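Local atomic coordinates of dextranase (Pseudarthrobacter oxydans, PDB entry 6NZS), a protein that catalyses the endohydrolysis of alpha-1,6-glucosidic linkages in dextran. Residues V19-G24 with E30-S35; I2-A5 with H11-W14; T26-V31 with G286-Y291; S35-Q40 with V148-Q153; A190-R195 with T279-L284. One frame throughout, in Å; residues are numbered along the deposited sequence.

Interaction 1. Residues V19-G24 with E30-S35; sequences VFNTTG and EVRRSS
V19 and R32 face each other in a short parallel beta bridge of the N-terminal Ig-like domain. Two backbone bonds define it: V19 N donates to V31 O (2.9 Å), and R33 N reaches V19 O at 175°. The tight part lies at the 21-24 turn. R32, with CG anti to the backbone N (chi1 -157°) and the chain bent at chi3, brings its guanidinium edge to it. NH1 bonds N21 O at 2.7 Å from above the carbonyl plane, and also G24 O at 2.9 Å; NH2 adds a longer bond to G24 O. N21 OD1 in turn accepts from T23 N (an Asx turn) and from G24 N, which completes an Asx motif fixing the loop. Were R32 replaced by an alanine, the N21 and G24 carbonyls would probably lose these donors and the turn move more freely. The other flank is looser: the exposed F20 ring sets CZ over one face of the R33 guanidinium, 3.5 Å from R33 CZ, planes 38° apart, while R33 NH2 pairs with D38. Water 1 bridges N21 N, R33 O and S35 OG. A cation spent on neutral carbonyls implies that R32 serves as a multiple hydrogen-bond donor.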
# COMPACT_ATOMS: atom_id res chain seq x y z
N VAL A 19 -7.30 -20.85 12.51
CA VAL A 19 -8.60 -20.72 13.15
C VAL A 19 -9.50 -19.84 12.30
O VAL A 19 -9.05 -18.93 11.60
CB VAL A 19 -8.51 -20.13 14.58
CG1 VAL A 19 -7.69 -21.03 15.49
CG2 VAL A 19 -7.94 -18.71 14.54
N PHE A 20 -10.80 -20.12 12.35
CA PHE A 20 -11.80 -19.19 11.85
C PHE A 20 -12.15 -18.23 12.97
O PHE A 20 -12.46 -18.66 14.09
CB PHE A 20 -13.06 -19.94 11.41
CG PHE A 20 -12.87 -20.78 10.17
CD1 PHE A 20 -12.55 -20.19 8.95
CD2 PHE A 20 -13.03 -22.16 10.22
CE1 PHE A 20 -12.39 -20.96 7.81
CE2 PHE A 20 -12.87 -22.94 9.08
CZ PHE A 20 -12.55 -22.34 7.87
N ASN A 21 -12.09 -16.93 12.68
CA ASN A 21 -12.37 -15.92 13.70
C ASN A 21 -12.64 -14.61 12.98
O ASN A 21 -11.72 -14.02 12.39
CB ASN A 21 -11.18 -15.80 14.66
CG ASN A 21 -11.42 -14.83 15.79
OD1 ASN A 21 -12.19 -13.88 15.66
ND2 ASN A 21 -10.72 -15.04 16.91
N THR A 22 -13.89 -14.14 13.04
CA THR A 22 -14.27 -12.86 12.45
C THR A 22 -14.58 -11.81 13.50
O THR A 22 -15.05 -10.72 13.14
CB THR A 22 -15.48 -13.02 11.52
OG1 THR A 22 -16.57 -13.62 12.24
CG2 THR A 22 -15.13 -13.85 10.30
N THR A 23 -14.32 -12.09 14.78
CA THR A 23 -14.83 -11.25 15.85
C THR A 23 -13.78 -10.68 16.79
O THR A 23 -14.09 -9.70 17.48
CB THR A 23 -15.86 -12.01 16.71
OG1 THR A 23 -15.22 -13.09 17.38
CG2 THR A 23 -17.00 -12.56 15.84
N GLY A 24 -12.59 -11.25 16.86
CA GLY A 24 -11.64 -10.82 17.86
C GLY A 24 -10.23 -11.25 17.54
O GLY A 24 -9.96 -11.87 16.51
N GLU A 30 -2.03 -18.90 17.01
CA GLU A 30 -3.04 -19.14 15.99
C GLU A 30 -2.82 -18.22 14.79
O GLU A 30 -2.24 -17.14 14.92
CB GLU A 30 -4.45 -18.89 16.56
CG GLU A 30 -4.84 -19.87 17.67
CD GLU A 30 -6.17 -19.53 18.31
OE1 GLU A 30 -6.65 -18.40 18.12
OE2 GLU A 30 -6.74 -20.41 19.00
N VAL A 31 -3.31 -18.65 13.63
CA VAL A 31 -3.31 -17.85 12.41
C VAL A 31 -4.74 -17.74 11.91
O VAL A 31 -5.43 -18.76 11.76
CB VAL A 31 -2.42 -18.48 11.32
CG1 VAL A 31 -2.48 -17.65 10.04
CG2 VAL A 31 -0.97 -18.60 11.80
N ARG A 32 -5.19 -16.52 11.64
CA ARG A 32 -6.56 -16.32 11.14
C ARG A 32 -6.67 -16.79 9.70
O ARG A 32 -5.94 -16.31 8.82
CB ARG A 32 -6.95 -14.84 11.24
CG ARG A 32 -8.47 -14.63 11.28
CD ARG A 32 -8.86 -13.15 11.12
NE ARG A 32 -8.22 -12.26 12.09
CZ ARG A 32 -8.68 -12.02 13.32
NH1 ARG A 32 -9.79 -12.62 13.75
NH2 ARG A 32 -8.02 -11.18 14.11
N ARG A 33 -7.59 -17.73 9.45
CA ARG A 33 -7.87 -18.24 8.12
C ARG A 33 -9.07 -17.48 7.56
O ARG A 33 -9.99 -17.13 8.29
CB ARG A 33 -8.23 -19.73 8.21
CG ARG A 33 -8.67 -20.33 6.88
CD ARG A 33 -8.93 -21.82 7.00
NE ARG A 33 -9.63 -22.30 5.82
CZ ARG A 33 -10.09 -23.53 5.68
NH1 ARG A 33 -9.91 -24.42 6.64
NH2 ARG A 33 -10.74 -23.87 4.57
N SER A 34 -9.06 -17.23 6.24
CA SER A 34 -10.22 -16.58 5.63
C SER A 34 -11.49 -17.39 5.82
O SER A 34 -11.54 -18.59 5.51
CB SER A 34 -9.99 -16.37 4.13
OG SER A 34 -11.13 -15.79 3.51
N SER A 35 -12.54 -16.72 6.31
CA SER A 35 -13.86 -17.33 6.40
C SER A 35 -14.59 -17.36 5.08
O SER A 35 -15.63 -18.02 4.97
CB SER A 35 -14.72 -16.53 7.38
OG SER A 35 -14.14 -16.53 8.66
O HOH W 1 -11.86 -16.38 9.97
O HOH W 2 -9.17 -17.30 17.85

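Interaction 2. Residues I2-A5 with H11-W14; sequences ITTA and HTWW
T12 and A5 join two nearly opposed pieces of chain at the N-terminal edge of the Ig-like domain; their end-to-end directions differ by 157°, although neither piece pairs as a regular strand with the other. Two hydrogen bonds hold them, one of them using a side chain. A5 N donates nearly straight to T12 OG1 (2.9 Å), and T12 N returns a bond to A5 O. The threonine oxygen lies between its own backbone N and carbonyl carbon (chi1 71°), the rotation that turns it to A5 N. It also bonds the carbonyl of D52, so the hydroxyl links this edge to strand 51-58.

Weaker polar contacts gather on the same carbonyl: A5 O meets the edge of the H11 ring, 3.1 Å from CD2, and takes a CA-H...O contact from H11 CA. The ring nitrogen H11 ND1 is bonded to E91. Water 3 connects T4 OG1 with T12 O, the latter bond being long.

Apolar packing fills the other end. T4 CG2 rests against the W13 backbone, 3.7 Å from W13 C. I2 crosses the W14 indole at about a right angle and lies over one face, its CG1 and CD1 reaching the six-membered ring while CG2 makes a CH-pi contact, 4.0 Å from the centroid of the five-membered ring and 23° off its normal.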
# COMPACT_ATOMS: atom_id res chain seq x y z
N ILE A 2 -6.11 -31.69 3.16
CA ILE A 2 -5.25 -30.62 2.65
C ILE A 2 -4.01 -31.24 2.01
O ILE A 2 -3.33 -32.08 2.62
CB ILE A 2 -4.86 -29.66 3.78
CG1 ILE A 2 -6.11 -28.99 4.36
CG2 ILE A 2 -3.87 -28.61 3.29
CD1 ILE A 2 -6.96 -28.30 3.31
N THR A 3 -3.70 -30.82 0.79
CA THR A 3 -2.50 -31.26 0.09
C THR A 3 -1.79 -30.02 -0.45
O THR A 3 -2.35 -29.31 -1.29
CB THR A 3 -2.84 -32.20 -1.07
OG1 THR A 3 -3.71 -33.24 -0.61
CG2 THR A 3 -1.58 -32.81 -1.65
N THR A 4 -0.57 -29.78 0.01
CA THR A 4 0.21 -28.65 -0.45
C THR A 4 1.28 -29.09 -1.44
O THR A 4 1.65 -30.26 -1.52
CB THR A 4 0.87 -27.93 0.73
OG1 THR A 4 1.71 -28.85 1.44
CG2 THR A 4 -0.18 -27.36 1.68
N ALA A 5 1.78 -28.12 -2.21
CA ALA A 5 2.79 -28.37 -3.23
C ALA A 5 4.16 -27.94 -2.76
O ALA A 5 4.32 -26.87 -2.16
CB ALA A 5 2.46 -27.61 -4.52
N HIS A 11 4.90 -23.88 -5.19
CA HIS A 11 5.04 -24.04 -3.75
C HIS A 11 3.83 -23.41 -3.08
O HIS A 11 3.59 -22.21 -3.24
CB HIS A 11 6.33 -23.40 -3.23
CG HIS A 11 6.54 -23.62 -1.76
ND1 HIS A 11 7.16 -22.69 -0.95
CD2 HIS A 11 6.21 -24.66 -0.96
CE1 HIS A 11 7.20 -23.16 0.28
NE2 HIS A 11 6.63 -24.35 0.30
N THR A 12 3.08 -24.22 -2.34
CA THR A 12 2.00 -23.74 -1.49
C THR A 12 2.21 -24.28 -0.09
O THR A 12 3.06 -25.14 0.15
CB THR A 12 0.62 -24.17 -2.01
OG1 THR A 12 0.46 -25.58 -1.81
CG2 THR A 12 0.44 -23.85 -3.48
N TRP A 13 1.44 -23.75 0.86
CA TRP A 13 1.63 -24.12 2.26
C TRP A 13 0.33 -23.96 3.02
O TRP A 13 -0.65 -23.38 2.53
CB TRP A 13 2.75 -23.32 2.92
CG TRP A 13 2.57 -21.84 2.81
CD1 TRP A 13 1.88 -21.03 3.68
CD2 TRP A 13 3.08 -20.99 1.78
NE1 TRP A 13 1.93 -19.73 3.24
CE2 TRP A 13 2.66 -19.67 2.08
CE3 TRP A 13 3.86 -21.21 0.63
CZ2 TRP A 13 3.00 -18.58 1.27
CZ3 TRP A 13 4.18 -20.13 -0.18
CH2 TRP A 13 3.75 -18.83 0.15
N TRP A 14 0.33 -24.48 4.25
CA TRP A 14 -0.83 -24.43 5.12
C TRP A 14 -0.36 -24.03 6.51
O TRP A 14 0.83 -23.91 6.77
CB TRP A 14 -1.52 -25.80 5.17
CG TRP A 14 -2.92 -25.75 5.65
CD1 TRP A 14 -3.40 -26.19 6.85
CD2 TRP A 14 -4.05 -25.24 4.93
NE1 TRP A 14 -4.75 -25.97 6.93
CE2 TRP A 14 -5.18 -25.39 5.77
CE3 TRP A 14 -4.22 -24.66 3.66
CZ2 TRP A 14 -6.45 -24.98 5.38
CZ3 TRP A 14 -5.49 -24.26 3.28
CH2 TRP A 14 -6.59 -24.42 4.14
O HOH W 3 4.16 -28.15 0.77

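Interaction 3. Residues T26-V31 with G286-Y291; sequences TGNDEV and GEQYVY
E287 and Q288 meet T26 and N28 in a surface contact where the N-terminal Ig-like domain faces the beta-solenoid. Their backbones stay well apart, the nearest CA atoms, those of N28 and Q288, being 8.5 Å from each other, and only 120 Å² is buried. Each side presents a type I beta turn, one from G27 to E30 and the other from G286 to Y289.

The second turn begins at G286, whose carbonyl accepts from Y289 N and so closes it. Next comes E287, with CG between its backbone N and carbonyl carbon (chi1 67°) and the chain extended beyond, which carries the carboxylate across toward T26. OE2 lies 3.2 Å from T26 OG1, but the angle is too poor for a hydrogen bond; water does the joining. Water 4 links T26 N to OE2, donating to the latter at 2.8 Å, and water 5 lies between T26 OG1 and OE2, 2.9 Å from the carboxylate oxygen. The second oxygen, OE1, is held by S285 and Y261, which fixes the carboxylate from the solenoid side.

Q288 follows, crossing N28 at about a right angle with the amide planes 69° apart. Its NE2 comes within 3.0 Å of N28 OD1; Q288 NE2 is bonded to S238 and OE1 to G240. On the opposing turn, E30 OE1 accepts from G27 N and steadies the loop.

A contact made of a water-bridged carboxylate oxygen and two neighbouring amides is consistent with a hydrated, polar joint between the domains, with little apolar packing to contribute.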
# COMPACT_ATOMS: atom_id res chain seq x y z
N THR A 26 -6.80 -13.24 17.38
CA THR A 26 -6.47 -14.65 17.48
C THR A 26 -5.44 -14.86 18.59
O THR A 26 -4.77 -13.92 19.04
CB THR A 26 -5.94 -15.17 16.15
OG1 THR A 26 -4.81 -14.38 15.75
CG2 THR A 26 -7.01 -15.05 15.08
N GLY A 27 -5.34 -16.11 19.04
CA GLY A 27 -4.34 -16.44 20.04
C GLY A 27 -2.93 -16.27 19.51
O GLY A 27 -2.69 -16.21 18.30
N ASN A 28 -1.98 -16.18 20.44
CA ASN A 28 -0.59 -15.98 20.05
C ASN A 28 -0.10 -17.08 19.12
O ASN A 28 0.73 -16.83 18.24
CB ASN A 28 0.29 -15.91 21.30
CG ASN A 28 0.14 -14.61 22.04
OD1 ASN A 28 -0.66 -13.75 21.66
ND2 ASN A 28 0.91 -14.44 23.12
N ASP A 29 -0.61 -18.30 19.29
CA ASP A 29 -0.19 -19.45 18.52
C ASP A 29 -1.17 -19.82 17.42
O ASP A 29 -1.14 -20.96 16.93
CB ASP A 29 0.04 -20.65 19.45
CG ASP A 29 -1.21 -21.02 20.25
OD1 ASP A 29 -2.19 -20.24 20.26
OD2 ASP A 29 -1.22 -22.11 20.86
N GLU A 30 -2.03 -18.90 17.01
CA GLU A 30 -3.04 -19.14 15.99
C GLU A 30 -2.82 -18.22 14.79
O GLU A 30 -2.24 -17.14 14.92
CB GLU A 30 -4.45 -18.89 16.56
CG GLU A 30 -4.84 -19.87 17.67
CD GLU A 30 -6.17 -19.53 18.31
OE1 GLU A 30 -6.65 -18.40 18.12
OE2 GLU A 30 -6.74 -20.41 19.00
N VAL A 31 -3.31 -18.65 13.63
CA VAL A 31 -3.31 -17.85 12.41
C VAL A 31 -4.74 -17.74 11.91
O VAL A 31 -5.43 -18.76 11.76
CB VAL A 31 -2.42 -18.48 11.32
CG1 VAL A 31 -2.48 -17.65 10.04
CG2 VAL A 31 -0.97 -18.60 11.80
N GLY A 286 1.48 -6.92 12.38
CA GLY A 286 1.47 -6.08 13.56
C GLY A 286 0.20 -6.19 14.38
O GLY A 286 -0.10 -5.31 15.19
N GLU A 287 -0.54 -7.30 14.18
CA GLU A 287 -1.87 -7.46 14.75
C GLU A 287 -1.90 -7.37 16.28
O GLU A 287 -2.93 -7.01 16.85
CB GLU A 287 -2.44 -8.81 14.31
CG GLU A 287 -1.72 -10.02 14.89
CD GLU A 287 -2.06 -11.30 14.15
OE1 GLU A 287 -1.61 -11.44 12.99
OE2 GLU A 287 -2.77 -12.15 14.71
N GLN A 288 -0.80 -7.70 16.95
CA GLN A 288 -0.79 -7.68 18.42
C GLN A 288 -0.60 -6.29 18.99
O GLN A 288 -0.85 -6.09 20.19
CB GLN A 288 0.28 -8.62 18.98
CG GLN A 288 0.13 -10.05 18.50
CD GLN A 288 1.19 -11.00 19.06
OE1 GLN A 288 2.38 -10.74 18.98
NE2 GLN A 288 0.74 -12.12 19.61
N TYR A 289 -0.18 -5.32 18.19
CA TYR A 289 0.10 -3.98 18.68
C TYR A 289 -1.16 -3.12 18.63
O TYR A 289 -1.93 -3.19 17.67
CB TYR A 289 1.20 -3.31 17.86
CG TYR A 289 2.52 -4.06 17.87
CD1 TYR A 289 3.23 -4.23 19.05
CD2 TYR A 289 3.04 -4.60 16.70
CE1 TYR A 289 4.43 -4.92 19.07
CE2 TYR A 289 4.24 -5.28 16.70
CZ TYR A 289 4.93 -5.44 17.89
OH TYR A 289 6.12 -6.13 17.88
N VAL A 290 -1.35 -2.31 19.67
CA VAL A 290 -2.43 -1.33 19.69
C VAL A 290 -2.11 -0.22 18.69
O VAL A 290 -0.95 0.05 18.36
CB VAL A 290 -2.60 -0.78 21.12
CG1 VAL A 290 -1.38 0.06 21.52
CG2 VAL A 290 -3.88 0.03 21.25
N TYR A 291 -3.16 0.43 18.19
CA TYR A 291 -2.99 1.64 17.39
C TYR A 291 -2.09 2.61 18.13
O TYR A 291 -2.28 2.87 19.32
CB TYR A 291 -4.36 2.31 17.20
CG TYR A 291 -4.34 3.63 16.47
CD1 TYR A 291 -3.82 3.74 15.19
CD2 TYR A 291 -4.88 4.78 17.06
CE1 TYR A 291 -3.84 4.94 14.51
CE2 TYR A 291 -4.91 5.98 16.39
CZ TYR A 291 -4.39 6.07 15.11
OH TYR A 291 -4.42 7.28 14.45
O HOH W 4 -5.07 -11.15 16.05
O HOH W 5 -3.95 -14.01 12.89
O HOH W 6 -2.53 -12.95 17.59

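Interaction 4. Residues S35-Q40 with V148-Q153; sequences SFYDLQ and VEFEPQ
The start of strand 37-43 and the end of strand 144-150 are not paired: their nearest CA atoms, of Y37 and V148, stand 9.9 Å apart, and no direct hydrogen bond crosses. After F150 the second segment turns into a 3-10 segment, with Q153 N bonded to F150 O at 2.9 Å. The distance is spanned by Y37, which reaches through the interior of the Ig-like domain. Its ring runs antiparallel to the F150 side chain, the two sliding past each other, and CE1 lies 3.8 Å from F150 CD1. The pair is oblique, with planes at 35° and centroids 6.0 Å apart, so it is neither a stack nor an edge-to-face contact. Farther out, Y37 OH lies 3.5 Å from Q153 CG, and the glutamine chain bends at chi2 (-69°), its amide plane standing almost perpendicular to the ring. Q153 OE1 bonds N184. Water 7 completes the link: it donates to Y37 OH (2.7 Å) and V148 O and accepts from F150 N. The hydroxyl also bonds N184 O on strand 176-192. The chemistry implies a buried phenol packed by apolar atoms, its hydroxyl satisfied by the water and N184 O, with that water also serving two backbone groups.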
# COMPACT_ATOMS: atom_id res chain seq x y z
N SER A 35 -12.54 -16.72 6.31
CA SER A 35 -13.86 -17.33 6.40
C SER A 35 -14.59 -17.36 5.08
O SER A 35 -15.63 -18.02 4.97
CB SER A 35 -14.72 -16.53 7.38
OG SER A 35 -14.14 -16.53 8.66
N PHE A 36 -14.08 -16.68 4.05
CA PHE A 36 -14.88 -16.37 2.89
C PHE A 36 -14.40 -17.00 1.59
O PHE A 36 -15.22 -17.16 0.68
CB PHE A 36 -14.99 -14.85 2.72
CG PHE A 36 -15.48 -14.19 3.97
CD1 PHE A 36 -16.81 -14.28 4.31
CD2 PHE A 36 -14.61 -13.53 4.82
CE1 PHE A 36 -17.29 -13.70 5.47
CE2 PHE A 36 -15.09 -12.95 5.99
CZ PHE A 36 -16.42 -13.04 6.31
N TYR A 37 -13.12 -17.38 1.48
CA TYR A 37 -12.57 -17.91 0.24
C TYR A 37 -11.68 -19.11 0.51
O TYR A 37 -10.97 -19.14 1.52
CB TYR A 37 -11.73 -16.84 -0.49
CG TYR A 37 -12.53 -15.59 -0.71
CD1 TYR A 37 -13.43 -15.53 -1.76
CD2 TYR A 37 -12.44 -14.51 0.15
CE1 TYR A 37 -14.21 -14.41 -1.97
CE2 TYR A 37 -13.23 -13.38 -0.04
CZ TYR A 37 -14.11 -13.34 -1.10
OH TYR A 37 -14.91 -12.25 -1.33
N ASP A 38 -11.72 -20.07 -0.40
CA ASP A 38 -10.74 -21.16 -0.45
C ASP A 38 -10.05 -21.12 -1.81
O ASP A 38 -10.69 -20.81 -2.82
CB ASP A 38 -11.41 -22.52 -0.28
CG ASP A 38 -11.92 -22.75 1.13
OD1 ASP A 38 -11.17 -22.46 2.08
OD2 ASP A 38 -13.07 -23.22 1.28
N LEU A 39 -8.76 -21.43 -1.82
CA LEU A 39 -7.97 -21.35 -3.04
C LEU A 39 -7.16 -22.63 -3.24
O LEU A 39 -6.57 -23.16 -2.30
CB LEU A 39 -7.03 -20.14 -2.98
CG LEU A 39 -6.29 -19.76 -4.25
CD1 LEU A 39 -6.14 -18.24 -4.35
CD2 LEU A 39 -4.92 -20.38 -4.26
N GLN A 40 -7.14 -23.13 -4.48
CA GLN A 40 -6.26 -24.22 -4.90
C GLN A 40 -5.58 -23.82 -6.20
O GLN A 40 -6.10 -23.01 -6.97
CB GLN A 40 -7.03 -25.53 -5.10
CG GLN A 40 -7.54 -26.16 -3.82
CD GLN A 40 -8.34 -27.42 -4.07
OE1 GLN A 40 -8.71 -27.71 -5.21
NE2 GLN A 40 -8.62 -28.17 -3.01
N VAL A 148 -9.68 -10.61 -6.55
CA VAL A 148 -10.72 -11.47 -7.11
C VAL A 148 -12.06 -11.06 -6.49
O VAL A 148 -12.22 -11.11 -5.26
CB VAL A 148 -10.41 -12.95 -6.84
CG1 VAL A 148 -11.53 -13.85 -7.35
CG2 VAL A 148 -9.07 -13.33 -7.45
N GLU A 149 -13.01 -10.64 -7.32
CA GLU A 149 -14.18 -9.90 -6.85
C GLU A 149 -15.47 -10.61 -7.28
O GLU A 149 -15.93 -10.47 -8.42
CB GLU A 149 -14.12 -8.45 -7.36
CG GLU A 149 -12.73 -7.86 -7.13
CD GLU A 149 -12.65 -6.34 -7.13
OE1 GLU A 149 -13.65 -5.66 -7.49
OE2 GLU A 149 -11.59 -5.84 -6.74
N PHE A 150 -16.05 -11.38 -6.36
CA PHE A 150 -17.32 -12.05 -6.62
C PHE A 150 -18.45 -11.03 -6.49
O PHE A 150 -18.56 -10.34 -5.46
CB PHE A 150 -17.54 -13.18 -5.62
CG PHE A 150 -16.73 -14.42 -5.89
CD1 PHE A 150 -15.37 -14.47 -5.58
CD2 PHE A 150 -17.34 -15.55 -6.41
CE1 PHE A 150 -14.64 -15.62 -5.81
CE2 PHE A 150 -16.60 -16.70 -6.64
CZ PHE A 150 -15.26 -16.74 -6.34
N GLU A 151 -19.30 -10.94 -7.52
CA GLU A 151 -20.40 -9.98 -7.51
C GLU A 151 -21.26 -9.99 -6.24
O GLU A 151 -21.55 -8.89 -5.74
CB GLU A 151 -21.24 -10.13 -8.79
CG GLU A 151 -22.13 -8.93 -9.07
CD GLU A 151 -22.90 -9.09 -10.36
OE1 GLU A 151 -22.26 -9.29 -11.42
OE2 GLU A 151 -24.14 -9.04 -10.32
N PRO A 152 -21.67 -11.13 -5.68
CA PRO A 152 -22.49 -11.08 -4.45
C PRO A 152 -21.78 -10.50 -3.24
O PRO A 152 -22.46 -10.17 -2.26
CB PRO A 152 -22.86 -12.56 -4.21
CG PRO A 152 -22.59 -13.25 -5.49
CD PRO A 152 -21.52 -12.51 -6.19
N GLN A 153 -20.45 -10.36 -3.27
CA GLN A 153 -19.70 -9.76 -2.18
C GLN A 153 -19.60 -8.24 -2.29
O GLN A 153 -19.17 -7.59 -1.32
CB GLN A 153 -18.31 -10.40 -2.09
CG GLN A 153 -18.34 -11.73 -1.36
CD GLN A 153 -18.62 -11.55 0.11
OE1 GLN A 153 -17.98 -10.73 0.77
NE2 GLN A 153 -19.61 -12.26 0.62
O HOH W 7 -14.69 -11.23 -3.87

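Interaction 5. Residues A190-R195 with T279-L284; sequences AEPKLR and TGYGVL
The chain of 190-195, leaving strand 176-192, passes the loop before strand 283-285 without backbone pairing; at the closest approach of the two backbones, E191 CA and Y281 CA are 8.2 Å apart.

Y281 bridges that distance and carries nearly all of the contact. CG stands anti to the carbonyl carbon (chi1 -69°), and from there the ring projects between E191 and L194. E191 CB lies over one face, 3.8 Å from the ring centroid and 29° off the normal, a CH-pi contact; its nearest ring atom is CE1, at 3.4 Å. The glutamate chain then bends at chi2, and the carboxylate plane is turned 77° from the ring. That carboxylate is taken up by K359 and R145 in salt bridges, one from each of its oxygens, so the charge has its own partners.

L194 comes obliquely on the ring, its CG 4.0 Å from Y281 CE2 and its CD2 near the hydroxyl. The one polar link is at the ring's end: Y281 OH donates to P192 O at 2.8 Å, in the carbonyl plane and on a lone pair. P192 CD lies 3.5 Å from Y281 OH, with CG close by. A phenylalanine here would probably keep much of the ring packing but leave the P192 carbonyl without its hydroxyl donor.

The solenoid side thus contributes a buried phenol, whose ring packs on aliphatic atoms and whose hydroxyl bonds one backbone carbonyl, implying a directed, uncharged link where the Ig-like domain passes toward the solenoid.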
# COMPACT_ATOMS: atom_id res chain seq x y z
N ALA A 190 0.60 -14.15 -6.57
CA ALA A 190 1.23 -15.23 -7.33
C ALA A 190 2.66 -14.78 -7.57
O ALA A 190 2.92 -13.94 -8.44
CB ALA A 190 0.50 -15.45 -8.65
N GLU A 191 3.59 -15.31 -6.78
CA GLU A 191 4.94 -14.79 -6.73
C GLU A 191 5.92 -15.73 -7.41
O GLU A 191 5.76 -16.96 -7.36
CB GLU A 191 5.37 -14.59 -5.27
CG GLU A 191 4.46 -13.65 -4.47
CD GLU A 191 4.36 -12.29 -5.11
OE1 GLU A 191 5.36 -11.58 -5.06
OE2 GLU A 191 3.28 -11.92 -5.63
N PRO A 192 6.95 -15.20 -8.06
CA PRO A 192 7.86 -16.06 -8.82
C PRO A 192 8.71 -16.95 -7.91
O PRO A 192 9.28 -16.49 -6.92
CB PRO A 192 8.72 -15.07 -9.60
CG PRO A 192 8.66 -13.81 -8.81
CD PRO A 192 7.29 -13.77 -8.20
N LYS A 193 8.78 -18.23 -8.26
CA LYS A 193 9.72 -19.12 -7.60
C LYS A 193 11.14 -18.62 -7.82
O LYS A 193 11.49 -18.17 -8.91
CB LYS A 193 9.58 -20.52 -8.18
CG LYS A 193 10.30 -21.57 -7.38
CD LYS A 193 9.33 -22.33 -6.52
CE LYS A 193 9.97 -23.60 -5.99
NZ LYS A 193 10.79 -23.32 -4.78
N LEU A 194 11.96 -18.69 -6.78
CA LEU A 194 13.30 -18.15 -6.82
C LEU A 194 14.30 -19.24 -7.20
O LEU A 194 14.31 -20.31 -6.58
CB LEU A 194 13.67 -17.53 -5.47
CG LEU A 194 12.71 -16.44 -4.98
CD1 LEU A 194 13.17 -15.94 -3.62
CD2 LEU A 194 12.63 -15.29 -5.98
N ARG A 195 15.13 -18.95 -8.20
CA ARG A 195 16.15 -19.88 -8.67
C ARG A 195 17.44 -19.12 -8.91
O ARG A 195 17.46 -17.88 -8.98
CB ARG A 195 15.74 -20.55 -10.00
CG ARG A 195 14.47 -21.37 -9.92
CD ARG A 195 14.09 -21.96 -11.29
NE ARG A 195 12.96 -22.88 -11.20
CZ ARG A 195 12.31 -23.37 -12.26
NH1 ARG A 195 12.69 -23.01 -13.49
NH2 ARG A 195 11.30 -24.20 -12.09
N THR A 279 14.00 -10.34 3.58
CA THR A 279 13.51 -11.03 2.39
C THR A 279 12.66 -12.22 2.79
O THR A 279 12.62 -12.62 3.96
CB THR A 279 14.66 -11.50 1.48
OG1 THR A 279 15.41 -12.52 2.15
CG2 THR A 279 15.58 -10.34 1.14
N GLY A 280 11.98 -12.77 1.81
CA GLY A 280 11.24 -14.02 1.92
C GLY A 280 9.74 -13.83 1.76
O GLY A 280 9.18 -12.77 2.09
N TYR A 281 9.07 -14.88 1.29
CA TYR A 281 7.64 -14.83 1.02
C TYR A 281 6.78 -15.15 2.24
O TYR A 281 5.71 -15.75 2.09
CB TYR A 281 7.30 -15.76 -0.14
CG TYR A 281 7.82 -15.33 -1.50
CD1 TYR A 281 7.57 -14.06 -2.01
CD2 TYR A 281 8.53 -16.22 -2.29
CE1 TYR A 281 8.01 -13.69 -3.27
CE2 TYR A 281 8.98 -15.86 -3.54
CZ TYR A 281 8.72 -14.60 -4.03
OH TYR A 281 9.15 -14.27 -5.30
N GLY A 282 7.21 -14.79 3.45
CA GLY A 282 6.41 -14.95 4.65
C GLY A 282 5.64 -13.69 5.01
O GLY A 282 5.59 -12.71 4.26
N VAL A 283 5.02 -13.72 6.19
CA VAL A 283 4.17 -12.64 6.69
C VAL A 283 4.75 -12.06 7.97
O VAL A 283 5.17 -12.81 8.86
CB VAL A 283 2.73 -13.13 6.94
CG1 VAL A 283 1.85 -12.01 7.49
CG2 VAL A 283 2.13 -13.71 5.67
N LEU A 284 4.78 -10.74 8.05
CA LEU A 284 5.10 -10.00 9.27
C LEU A 284 3.84 -9.20 9.62
O LEU A 284 3.46 -8.30 8.87
CB LEU A 284 6.28 -9.06 9.04
CG LEU A 284 6.75 -8.25 10.26
CD1 LEU A 284 7.28 -9.19 11.34
CD2 LEU A 284 7.81 -7.23 9.86

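How the interactions relate
Along the chain interaction 2 comes first, then interaction 1, whose second segment overlaps interaction 3 at E30 and V31 and interaction 4 at S35. Interaction 4 closes before interaction 5 opens, both between the two segments of interaction 3. Interactions 1, 2 and 4 lie wholly in the N-terminal Ig-like domain; interactions 3 and 5 each join it to solenoid loops flanking strand 283-285, with centres about 22 Å apart. Interactions 1 and 3, centres about 11 Å apart, touch through T26 CG2, whereas interactions 1 and 4 are linked by the R33-D38 salt bridge. Interaction 2 packs W13 against Y281 of interaction 5. Interactions 4 and 5 involve neighbouring strands, 144-150 and 176-192. Interactions 3 and 5 are thus two places where the domains meet.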